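Local coordinates for protein imelysin (Bacteroides ovatus ATCC 8483, PDB 3OYV) that is an imelysin-like outer-membrane protein, probably involved in bacterial iron uptake and possibly a peptidase, at residues N44-S49 with A236-T241; S58-H63 with L72-E77; I132-A135 with S139-G142; N143-S148 with V230-D235; A154-S159 with K210-N215. All blocks are in the same frame, centred on the assembly; numbering follows the deposited sequence. Where two conformers were deposited one is given.

In the fold
Five contacts tie one mainly helical chain together. Helix 223-261 is shared by interactions 1 and 4, centres about 14 Å apart, whose segments 230-235 and 236-241 are consecutive on it. Interaction 2 joins helices 56-62 and 71-102 and touches interaction 4 through the Lys-61 to Asp-235 salt bridge. Interactions 3 and 4, centres about 9 Å apart, share the loop between helices 121-137 and 149-156. Interaction 5, about 28 Å from interaction 1 between centres, joins the break between helices 149-156 and 158-177 to helix 189-214. Interactions 2 to 5 fall between the two segments of interaction 1, and interaction 5 also between those of interaction 4, so helix 223-261 returns to pack on earlier elements.

Interaction 1: N44-S49 with A236-T241; sequences NAWNSS and AVVVPT
The indole of Trp-46 presents one face to Val-238, and a single methyl sits on it. Val-238 CG1 is 3.6 Å from the centroid of the six-membered ring and only 2° off the ring normal, a CH-pi contact in which all six ring carbons lie at nearly the same distance; the closest is Trp-46 CZ3, 3.8 Å from Val-238 CG1. The two side chains cross at about a right angle. In the valine, CG1 is anti to the backbone N (chi1 176°), which points that branch at the indole. Val-239 adds a looser contact: its CG2 reaches Trp-46 CE3 obliquely at 4.3 Å, while its other methyl, CG1, lies 3.7 Å from Asn-47 OD1. This is helix-to-helix packing, the last turn of helix 21-47 against helix 223-261 of the mainly helical imelysin fold, with Trp-46 and Val-239 facing each other in register. The second helix is irregular here: a pi-type turn spans 236-238, and Pro-240 brings no N-H to the turn before it. Across the kink, Val-237 O takes two bonds from Thr-241, one from N and one from OG1 at 2.6 Å, arriving from opposite faces of the carbonyl plane. Replacing Trp-46 with an alanine would probably open a gap over Val-238 CG1 and leave Tyr-56, which meets the indole edge-to-face, without that partner. Tyr-242 and Pro-292 also touch the indole, whereas Asn-47 lies at the exposed margin of the contact.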
# COMPACT_ATOMS: atom_id res chain seq x y z
N ASN A 44 -8.87 -10.74 9.09
CA ASN A 44 -9.29 -11.61 10.18
C ASN A 44 -8.34 -11.59 11.37
O ASN A 44 -8.80 -11.70 12.52
CB ASN A 44 -9.47 -13.05 9.70
CG ASN A 44 -10.69 -13.22 8.78
OD1 ASN A 44 -11.59 -12.39 8.78
ND2 ASN A 44 -10.70 -14.32 7.99
N ALA A 45 -7.05 -11.37 11.12
CA ALA A 45 -6.07 -11.32 12.21
C ALA A 45 -6.38 -10.11 13.10
O ALA A 45 -6.32 -10.18 14.31
CB ALA A 45 -4.68 -11.20 11.68
N TRP A 46 -6.73 -8.99 12.45
CA TRP A 46 -7.10 -7.78 13.19
C TRP A 46 -8.47 -7.86 13.82
O TRP A 46 -8.69 -7.34 14.91
CB TRP A 46 -7.02 -6.54 12.27
CG TRP A 46 -5.64 -5.94 12.20
CD1 TRP A 46 -4.63 -6.27 11.32
CD2 TRP A 46 -5.09 -4.92 13.05
NE1 TRP A 46 -3.50 -5.55 11.59
CE2 TRP A 46 -3.76 -4.70 12.63
CE3 TRP A 46 -5.57 -4.20 14.15
CZ2 TRP A 46 -2.94 -3.74 13.23
CZ3 TRP A 46 -4.76 -3.24 14.73
CH2 TRP A 46 -3.47 -3.03 14.29
N ASN A 47 -9.44 -8.41 13.09
CA ASN A 47 -10.83 -8.28 13.46
C ASN A 47 -11.41 -9.44 14.25
O ASN A 47 -12.41 -9.25 14.96
CB ASN A 47 -11.67 -8.09 12.20
CG ASN A 47 -13.13 -7.77 12.51
OD1 ASN A 47 -13.47 -6.75 13.15
ND2 ASN A 47 -14.03 -8.62 12.01
N SER A 48 -10.81 -10.61 14.11
CA SER A 48 -11.39 -11.82 14.70
C SER A 48 -10.43 -12.52 15.67
O SER A 48 -10.77 -12.71 16.87
CB SER A 48 -11.83 -12.77 13.58
OG SER A 48 -12.35 -13.98 14.13
N SER A 49 -9.27 -12.89 15.19
CA SER A 49 -8.35 -13.68 16.00
C SER A 49 -6.95 -13.64 15.47
O SER A 49 -6.72 -13.95 14.30
CB SER A 49 -8.85 -15.12 16.06
OG SER A 49 -7.97 -15.98 16.79
N ALA A 236 -11.76 2.98 13.75
CA ALA A 236 -12.18 3.83 12.65
C ALA A 236 -11.22 3.87 11.47
O ALA A 236 -11.63 4.13 10.36
CB ALA A 236 -12.49 5.26 13.15
N VAL A 237 -9.94 3.65 11.72
CA VAL A 237 -8.95 3.73 10.65
C VAL A 237 -8.47 2.35 10.22
O VAL A 237 -8.66 1.96 9.05
CB VAL A 237 -7.79 4.68 10.99
CG1 VAL A 237 -6.76 4.73 9.83
CG2 VAL A 237 -8.34 6.10 11.27
N VAL A 238 -7.81 1.63 11.12
CA VAL A 238 -7.11 0.42 10.74
C VAL A 238 -8.09 -0.68 10.31
O VAL A 238 -8.00 -1.20 9.19
CB VAL A 238 -6.19 -0.10 11.85
CG1 VAL A 238 -5.55 -1.43 11.45
CG2 VAL A 238 -5.08 0.92 12.17
N VAL A 239 -9.00 -1.08 11.20
CA VAL A 239 -9.88 -2.23 10.88
C VAL A 239 -10.76 -1.96 9.66
O VAL A 239 -10.86 -2.81 8.78
CB VAL A 239 -10.60 -2.75 12.12
CG1 VAL A 239 -11.53 -3.91 11.73
CG2 VAL A 239 -9.61 -3.22 13.20
N PRO A 240 -11.37 -0.76 9.58
CA PRO A 240 -12.16 -0.48 8.37
C PRO A 240 -11.37 -0.47 7.08
O PRO A 240 -11.89 -0.84 6.03
CB PRO A 240 -12.82 0.86 8.68
CG PRO A 240 -12.92 0.91 10.19
CD PRO A 240 -11.63 0.25 10.63
N THR A 241 -10.13 0.01 7.13
CA THR A 241 -9.30 -0.05 5.94
C THR A 241 -9.03 -1.50 5.52
O THR A 241 -9.14 -1.82 4.31
CB THR A 241 -7.97 0.73 6.14
OG1 THR A 241 -8.30 2.09 6.44
CG2 THR A 241 -7.11 0.66 4.91

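Interaction 2: S58-H63 with L72-E77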
# COMPACT_ATOMS: atom_id res chain seq x y z
N SER A 58 -8.13 -6.07 19.46
CA SER A 58 -8.33 -6.14 20.91
C SER A 58 -6.98 -6.03 21.64
O SER A 58 -6.87 -5.35 22.66
CB SER A 58 -9.06 -7.42 21.29
OG SER A 58 -10.43 -7.41 20.86
N LEU A 59 -5.96 -6.71 21.12
CA LEU A 59 -4.62 -6.69 21.70
C LEU A 59 -4.04 -5.26 21.73
O LEU A 59 -3.56 -4.79 22.77
CB LEU A 59 -3.71 -7.64 20.89
CG LEU A 59 -2.26 -7.80 21.29
CD1 LEU A 59 -1.72 -9.09 20.68
CD2 LEU A 59 -1.40 -6.65 20.87
N PHE A 60 -4.10 -4.57 20.60
CA PHE A 60 -3.53 -3.25 20.50
C PHE A 60 -4.29 -2.25 21.37
O PHE A 60 -3.66 -1.41 22.01
CB PHE A 60 -3.50 -2.81 19.05
CG PHE A 60 -2.50 -1.71 18.75
CD1 PHE A 60 -1.13 -1.94 18.81
CD2 PHE A 60 -2.94 -0.44 18.41
CE1 PHE A 60 -0.22 -0.92 18.51
CE2 PHE A 60 -2.06 0.55 18.13
CZ PHE A 60 -0.70 0.34 18.16
N LYS A 61 -5.62 -2.31 21.37
CA LYS A 61 -6.40 -1.41 22.22
C LYS A 61 -6.21 -1.65 23.71
O LYS A 61 -6.36 -0.72 24.51
CB LYS A 61 -7.90 -1.48 21.89
CG LYS A 61 -8.17 -0.96 20.50
CD LYS A 61 -9.66 -0.96 20.14
CE LYS A 61 -10.18 -2.37 19.89
NZ LYS A 61 -11.65 -2.39 19.64
N ALA A 62 -5.95 -2.89 24.09
CA ALA A 62 -5.76 -3.22 25.50
C ALA A 62 -4.37 -2.82 26.00
O ALA A 62 -4.21 -2.41 27.15
CB ALA A 62 -5.97 -4.72 25.76
N HIS A 63 -3.38 -3.00 25.13
CA HIS A 63 -1.98 -2.70 25.39
C HIS A 63 -1.56 -3.02 26.82
O HIS A 63 -1.13 -2.15 27.58
CB HIS A 63 -1.62 -1.27 24.96
CG HIS A 63 -2.56 -0.21 25.47
ND1 HIS A 63 -2.58 0.21 26.78
CD2 HIS A 63 -3.49 0.54 24.82
CE1 HIS A 63 -3.49 1.16 26.92
NE2 HIS A 63 -4.07 1.36 25.75
N LEU A 72 0.96 5.11 25.36
CA LEU A 72 2.11 5.80 24.81
C LEU A 72 2.89 4.91 23.86
O LEU A 72 3.26 5.36 22.78
CB LEU A 72 3.03 6.34 25.92
CG LEU A 72 4.32 6.99 25.45
CD1 LEU A 72 4.03 8.15 24.53
CD2 LEU A 72 5.20 7.42 26.62
N SER A 73 3.15 3.66 24.24
CA SER A 73 3.87 2.73 23.37
C SER A 73 3.14 2.53 22.03
O SER A 73 3.75 2.54 20.95
CB SER A 73 4.00 1.38 24.08
OG SER A 73 4.76 0.48 23.30
N CYS A 74 1.82 2.38 22.12
CA CYS A 74 1.02 2.26 20.90
C CYS A 74 1.18 3.50 20.03
O CYS A 74 1.38 3.41 18.82
CB CYS A 74 -0.47 2.14 21.23
SG CYS A 74 -0.91 0.64 22.08
N VAL A 75 1.11 4.69 20.65
CA VAL A 75 1.14 5.94 19.88
C VAL A 75 2.52 6.21 19.27
O VAL A 75 2.62 6.70 18.15
CB VAL A 75 0.62 7.12 20.74
CG1 VAL A 75 0.94 8.48 20.12
CG2 VAL A 75 -0.89 6.94 20.96
N GLU A 76 3.58 5.82 19.98
CA GLU A 76 4.92 5.91 19.43
C GLU A 76 5.04 5.01 18.19
O GLU A 76 5.64 5.42 17.21
CB GLU A 76 5.95 5.58 20.50
CG GLU A 76 6.07 6.72 21.53
CD GLU A 76 6.97 6.42 22.72
OE1 GLU A 76 7.24 5.24 23.03
OE2 GLU A 76 7.35 7.41 23.41
N GLU A 77 4.44 3.83 18.23
CA GLU A 77 4.44 2.94 17.08
C GLU A 77 3.65 3.59 15.93
O GLU A 77 4.09 3.60 14.79
CB GLU A 77 3.86 1.56 17.43
CG GLU A 77 3.86 0.55 16.26
CD GLU A 77 5.24 0.04 15.90
OE1 GLU A 77 6.25 0.36 16.58
OE2 GLU A 77 5.36 -0.70 14.90
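A sulfur-aromatic contact pins the short helix 56-62 to the start of the long helix 71-102, with Cys-74 SG set over the ring of Phe-60. Cys-74 SG lies 3.9 Å from the centroid of the Phe-60 ring and 10° off the normal, so it sits above the middle of one face. Cys-74 CB lies just beyond the rim, 3.6 Å from Phe-60 CZ. The first torsion of Phe-60 (chi1 -159°) swings CG to the side opposite the backbone N, which sends the ring out from its helix toward helix 71-102. The two helices follow each other in the chain, joined by a short connection, and Phe-60 and Cys-74 are the pair whose CA atoms approach most closely, at 7.2 Å. At the end of the first helix His-63 leaves helical geometry with positive phi, and its CB packs 3.5 Å from Cys-74 SG; its imidazole meets the sulfur obliquely. The backbone contributes as well, with Phe-60 O 3.4 Å from Cys-74 SG. All three touching residues are buried. Tyr-68 meets the Phe-60 ring edge-to-face, Phe-290 meets it at an inclined angle, and Val-230 of helix 223-261 packs on both Phe-60 and Cys-74. A weak hydrogen bond links His-63 NE2 to Asn-227 OD1.

Interaction 3: I132-A135 with S139-G142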
# COMPACT_ATOMS: atom_id res chain seq x y z
N ILE A 132 -1.15 8.61 6.33
CA ILE A 132 -0.67 9.40 7.46
C ILE A 132 -1.77 10.37 7.94
O ILE A 132 -2.02 10.49 9.16
CB ILE A 132 0.59 10.22 7.09
CG1 ILE A 132 1.72 9.28 6.67
CG2 ILE A 132 1.00 11.13 8.25
CD1 ILE A 132 2.95 10.06 6.11
N ARG A 133 -2.41 11.06 7.01
CA ARG A 133 -3.53 11.91 7.35
C ARG A 133 -4.57 11.16 8.17
O ARG A 133 -5.00 11.62 9.22
CB ARG A 133 -4.16 12.48 6.10
CG ARG A 133 -5.28 13.46 6.41
CD ARG A 133 -6.24 13.57 5.25
NE ARG A 133 -6.86 12.29 4.92
CZ ARG A 133 -7.67 12.11 3.90
NH1 ARG A 133 -7.97 13.15 3.10
NH2 ARG A 133 -8.19 10.91 3.65
N ASN A 134 -4.98 10.00 7.67
CA ASN A 134 -5.99 9.21 8.37
C ASN A 134 -5.56 8.84 9.77
O ASN A 134 -6.34 8.95 10.72
CB ASN A 134 -6.33 7.96 7.58
CG ASN A 134 -7.04 8.26 6.27
OD1 ASN A 134 -7.40 9.42 5.97
ND2 ASN A 134 -7.27 7.22 5.46
N ALA A 135 -4.31 8.43 9.94
CA ALA A 135 -3.79 8.06 11.25
C ALA A 135 -3.84 9.26 12.19
O ALA A 135 -4.22 9.10 13.35
CB ALA A 135 -2.33 7.53 11.17
N SER A 139 -9.63 9.21 11.28
CA SER A 139 -10.75 9.02 10.38
C SER A 139 -10.28 8.65 8.98
O SER A 139 -9.08 8.71 8.68
CB SER A 139 -11.55 10.31 10.28
OG SER A 139 -10.83 11.27 9.48
N LEU A 140 -11.24 8.35 8.11
CA LEU A 140 -10.94 8.01 6.72
C LEU A 140 -11.32 9.05 5.69
O LEU A 140 -10.97 8.89 4.53
CB LEU A 140 -11.67 6.74 6.32
CG LEU A 140 -11.30 5.54 7.15
CD1 LEU A 140 -12.20 4.35 6.73
CD2 LEU A 140 -9.79 5.22 7.08
N ASP A 141 -12.22 9.93 6.09
CA ASP A 141 -13.02 10.72 5.19
C ASP A 141 -12.62 12.18 5.30
O ASP A 141 -13.37 13.06 4.91
CB ASP A 141 -14.51 10.51 5.54
CG ASP A 141 -14.80 10.64 7.06
OD1 ASP A 141 -14.02 11.32 7.81
OD2 ASP A 141 -15.79 10.01 7.51
N GLY A 142 -11.45 12.44 5.88
CA GLY A 142 -10.91 13.78 6.01
C GLY A 142 -11.50 14.60 7.16
O GLY A 142 -11.18 15.79 7.29
O HOH W 1 -8.97 11.41 7.23
O HOH W 2 -9.25 7.37 3.21
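Asn-134 packs directly against the backbone that turns back past it, and this is the tight side of the contact. Its CB is 3.1 Å from Ser-139 O, and its amide lies beside the start of the loop, with ND2 3.6 Å from Leu-140 CD2; the two side chains cross at about a right angle. The backbone adds one weak bond, Ser-139 N to Asn-134 O at 3.3 Å, at the C-terminal end of helix 121-137, where the chain leaves the helix. Val-237 of helix 223-261 packs on Asn-134, while Leu-140 rests on Pro-240 and Thr-241.

The other side is looser and watery. Arg-133 meets the 139-142 loop only loosely, NH2 3.5 Å from Leu-140 O and NH1 4.2 Å from Gly-142 CA, which lies over one guanidinium face. Its firm bonds go to its neighbour: a bend at chi3 (60°) brings NE (3.1 Å) and NH2 (2.9 Å) side-on, both to Asn-134 OD1, the NH2 bond using a lone pair in the carbonyl plane. Water 1 bridges Asn-134 OD1, Ser-139 OG and Gly-142 N, and water 2 joins Asn-134 ND2 to Leu-140 O. Ser-139 OG also bonds Asn-143 O.

With two arginine nitrogens and a water on OD1 and a second water on ND2, both ends of the buried amide are engaged, so its rotation is probably fixed, and much of the polar link from helix to loop is made through solvent.

Interaction 4: N143-S148 with V230-D235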
# COMPACT_ATOMS: atom_id res chain seq x y z
N ASN A 143 -12.33 14.00 7.99
CA ASN A 143 -12.84 14.69 9.20
C ASN A 143 -11.81 14.64 10.38
O ASN A 143 -11.27 13.52 10.56
CB ASN A 143 -14.16 14.01 9.60
CG ASN A 143 -15.10 14.92 10.35
OD1 ASN A 143 -14.69 15.91 10.94
ND2 ASN A 143 -16.38 14.58 10.34
N ILE A 144 -11.48 15.75 11.14
CA ILE A 144 -10.63 15.62 12.32
C ILE A 144 -11.51 15.11 13.46
O ILE A 144 -12.40 15.80 13.99
CB ILE A 144 -9.98 16.93 12.69
CG1 ILE A 144 -9.14 17.39 11.50
CG2 ILE A 144 -9.15 16.79 13.96
CD1 ILE A 144 -8.64 18.75 11.69
N ASN A 145 -11.32 13.85 13.83
CA ASN A 145 -12.14 13.25 14.85
C ASN A 145 -11.83 13.84 16.23
O ASN A 145 -10.67 14.16 16.55
CB ASN A 145 -11.91 11.73 14.90
CG ASN A 145 -13.02 11.04 15.59
OD1 ASN A 145 -12.88 10.69 16.75
ND2 ASN A 145 -14.12 10.86 14.93
N ALA A 146 -12.85 13.90 17.08
CA ALA A 146 -12.65 14.31 18.46
C ALA A 146 -11.60 13.50 19.20
O ALA A 146 -10.92 14.04 20.06
CB ALA A 146 -13.98 14.24 19.27
N ASN A 147 -11.53 12.21 18.89
CA ASN A 147 -10.57 11.31 19.52
C ASN A 147 -9.43 11.00 18.54
O ASN A 147 -9.34 9.95 17.97
CB ASN A 147 -11.26 10.06 20.01
CG ASN A 147 -12.21 10.33 21.16
OD1 ASN A 147 -13.41 10.09 21.05
ND2 ASN A 147 -11.69 10.85 22.21
N SER A 148 -8.57 11.97 18.33
CA SER A 148 -7.45 11.84 17.40
C SER A 148 -6.22 12.49 17.98
O SER A 148 -6.33 13.38 18.83
CB SER A 148 -7.79 12.49 16.06
OG SER A 148 -7.94 13.91 16.19
N VAL A 230 -6.03 5.66 20.71
CA VAL A 230 -5.70 4.31 20.23
C VAL A 230 -6.97 3.56 19.78
O VAL A 230 -7.01 2.95 18.71
CB VAL A 230 -4.89 3.51 21.23
CG1 VAL A 230 -4.66 2.09 20.73
CG2 VAL A 230 -3.55 4.23 21.53
N THR A 231 -8.01 3.65 20.58
CA THR A 231 -9.24 2.93 20.30
C THR A 231 -9.85 3.43 19.01
O THR A 231 -10.26 2.63 18.15
CB THR A 231 -10.18 3.04 21.51
OG1 THR A 231 -9.59 2.34 22.58
CG2 THR A 231 -11.59 2.51 21.19
N GLN A 232 -9.93 4.75 18.86
CA GLN A 232 -10.47 5.35 17.63
C GLN A 232 -9.66 4.99 16.40
O GLN A 232 -10.20 4.71 15.32
CB GLN A 232 -10.63 6.87 17.75
CG GLN A 232 -11.09 7.62 16.54
CD GLN A 232 -12.50 7.34 16.12
OE1 GLN A 232 -13.30 6.73 16.84
NE2 GLN A 232 -12.83 7.81 14.94
N TYR A 233 -8.33 5.04 16.55
CA TYR A 233 -7.44 4.70 15.44
C TYR A 233 -7.68 3.28 14.94
O TYR A 233 -7.80 3.01 13.75
CB TYR A 233 -6.01 4.89 15.91
CG TYR A 233 -4.89 4.38 15.04
CD1 TYR A 233 -4.32 5.16 14.05
CD2 TYR A 233 -4.35 3.13 15.28
CE1 TYR A 233 -3.24 4.69 13.29
CE2 TYR A 233 -3.25 2.66 14.58
CZ TYR A 233 -2.70 3.46 13.59
OH TYR A 233 -1.59 3.01 12.91
N VAL A 234 -7.77 2.36 15.88
CA VAL A 234 -7.98 0.95 15.51
C VAL A 234 -9.38 0.76 14.92
O VAL A 234 -9.54 0.14 13.85
CB VAL A 234 -7.78 0.03 16.72
CG1 VAL A 234 -8.26 -1.41 16.44
CG2 VAL A 234 -6.29 0.04 17.18
N ASP A 235 -10.40 1.30 15.57
CA ASP A 235 -11.78 0.99 15.20
C ASP A 235 -12.27 1.76 13.99
O ASP A 235 -13.15 1.24 13.30
CB ASP A 235 -12.74 1.22 16.40
CG ASP A 235 -12.59 0.21 17.51
OD1 ASP A 235 -11.98 -0.85 17.27
OD2 ASP A 235 -13.10 0.50 18.62
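An Asx turn in the loop before helix 149-156 sets the Asn-145 amide against Gln-232 of helix 223-261. In the turn Asn-145 OD1 accepts from Asn-147 N at 3.0 Å, the donor tilted 31° from the carbonyl plane. The amide thus held stacks on that of Gln-232: the side chains come from opposite directions with their planes 7° apart, and Gln-232 NE2 lies 3.3 Å from Asn-145 CG. A bend at chi2 (67°) turns the end of the glutamine onto its partner. Its NE2 is bonded instead to Gly-138 O, so Gln-232 ties helix 223-261 to the residue just after helix 121-137 as well as to the loop. A leucine in place of Asn-145 would probably leave Asn-147 N without its acceptor, free the turn and take away the flat partner of the Gln-232 amide. Ser-148, at the N-cap of helix 149-156, tightens the same loop with OG bonded to Asn-145 O at 2.8 Å and to Thr-151 N. Beside the stacked amides the backbone makes the other close approach, as Asn-147 O lies against the glutamine's aliphatic part, 3.2 Å from Gln-232 CG.

Interaction 5: A154-S159 with K210-N215; sequences AGANSS and KSYIAN
Tyr-212 carries the whole contact from its side, pushing its phenol end into the corner between Ala-156 and Asn-157. Ala-156 CB comes at the ring edge, near its plane, 3.9 Å from Tyr-212 CE2 and 3.6 Å from Tyr-212 OH. Tyr-212 OH also lies 3.2 Å from Ala-156 O. Asn-157 meets the ring obliquely, its ND2 3.5 Å from Tyr-212 CE1, with the amide plane turned 63° from the ring, and its CB is 3.7 Å from Tyr-212 CZ. Tyr-212 stretches this far because N and CG lie trans about the first side-chain bond (chi1 -170°), the ring leading straight out from its helix.

One shell out, Asn-157 is held by its other amide atom, OD1, which bonds Leu-160 N; this leaves ND2 turned toward the tyrosine. Leu-160 and Ile-220 also touch the ring, and Ile-220 packs on Ala-156 too. On the neighbouring face of the tyrosine's helix, Ile-213 packs on Leu-149 and Ile-153.

Asn-157 is thus the N-cap of helix 158-177, at the break where helix 149-156 ends and the next begins, and the last turn of helix 189-214 packs its aromatic residue against the junction of the two helices at the partly exposed end of the helical fold.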
# COMPACT_ATOMS: atom_id res chain seq x y z
N ALA A 154 -3.69 19.72 19.12
CA ALA A 154 -4.31 21.04 18.96
C ALA A 154 -4.60 21.65 20.34
O ALA A 154 -4.44 22.86 20.52
CB ALA A 154 -5.59 20.96 18.13
N GLY A 155 -5.04 20.83 21.30
CA GLY A 155 -5.35 21.35 22.63
C GLY A 155 -4.10 21.71 23.41
O GLY A 155 -4.15 22.60 24.25
N ALA A 156 -2.98 21.04 23.16
CA ALA A 156 -1.74 21.24 23.92
C ALA A 156 -0.79 22.24 23.28
O ALA A 156 -0.06 22.93 24.00
CB ALA A 156 -1.01 19.91 24.15
N ASN A 157 -0.79 22.28 21.94
CA ASN A 157 0.18 23.05 21.16
C ASN A 157 -0.39 23.22 19.76
O ASN A 157 -0.08 22.47 18.80
CB ASN A 157 1.51 22.32 21.17
CG ASN A 157 2.62 23.08 20.44
OD1 ASN A 157 2.37 24.04 19.74
ND2 ASN A 157 3.82 22.60 20.61
N SER A 158 -1.27 24.19 19.63
CA SER A 158 -1.97 24.42 18.39
C SER A 158 -1.01 24.70 17.20
O SER A 158 -1.31 24.31 16.07
CB SER A 158 -2.94 25.58 18.55
OG SER A 158 -2.26 26.75 18.98
N SER A 159 0.11 25.36 17.48
CA SER A 159 1.09 25.67 16.45
C SER A 159 1.64 24.38 15.85
O SER A 159 1.71 24.25 14.62
CB SER A 159 2.25 26.49 17.03
OG SER A 159 1.83 27.81 17.29
N LYS A 210 6.62 13.10 17.87
CA LYS A 210 6.90 12.02 18.83
C LYS A 210 7.51 12.54 20.12
O LYS A 210 7.12 12.10 21.19
CB LYS A 210 7.81 10.92 18.26
CG LYS A 210 7.51 9.56 18.86
CD LYS A 210 8.72 8.65 19.00
CE LYS A 210 9.72 8.82 17.89
NZ LYS A 210 10.48 7.55 17.68
N SER A 211 8.47 13.46 20.00
CA SER A 211 9.16 14.04 21.16
C SER A 211 8.17 14.77 22.07
O SER A 211 8.24 14.69 23.30
CB SER A 211 10.26 15.04 20.72
OG SER A 211 11.33 14.40 20.04
N TYR A 212 7.28 15.52 21.44
CA TYR A 212 6.31 16.30 22.20
C TYR A 212 5.38 15.39 23.01
O TYR A 212 5.13 15.63 24.19
CB TYR A 212 5.52 17.23 21.29
CG TYR A 212 4.68 18.20 22.08
CD1 TYR A 212 5.22 19.43 22.48
CD2 TYR A 212 3.38 17.90 22.46
CE1 TYR A 212 4.46 20.33 23.24
CE2 TYR A 212 2.62 18.80 23.21
CZ TYR A 212 3.16 20.01 23.58
OH TYR A 212 2.42 20.90 24.34
N ILE A 213 4.90 14.31 22.39
CA ILE A 213 4.06 13.34 23.09
C ILE A 213 4.82 12.62 24.21
O ILE A 213 4.31 12.46 25.33
CB ILE A 213 3.46 12.30 22.09
CG1 ILE A 213 2.58 13.03 21.07
CG2 ILE A 213 2.66 11.23 22.84
CD1 ILE A 213 2.21 12.15 19.81
N ALA A 214 6.05 12.20 23.92
CA ALA A 214 6.86 11.42 24.85
C ALA A 214 7.29 12.21 26.10
O ALA A 214 7.52 11.61 27.14
CB ALA A 214 8.12 10.86 24.14
N ASN A 215 7.35 13.54 25.99
CA ASN A 215 7.74 14.40 27.12
C ASN A 215 6.62 14.42 28.18
O ASN A 215 5.58 15.03 27.95
CB ASN A 215 8.04 15.81 26.62
CG ASN A 215 8.54 16.75 27.72
OD1 ASN A 215 8.58 16.38 28.90
ND2 ASN A 215 8.91 17.95 27.33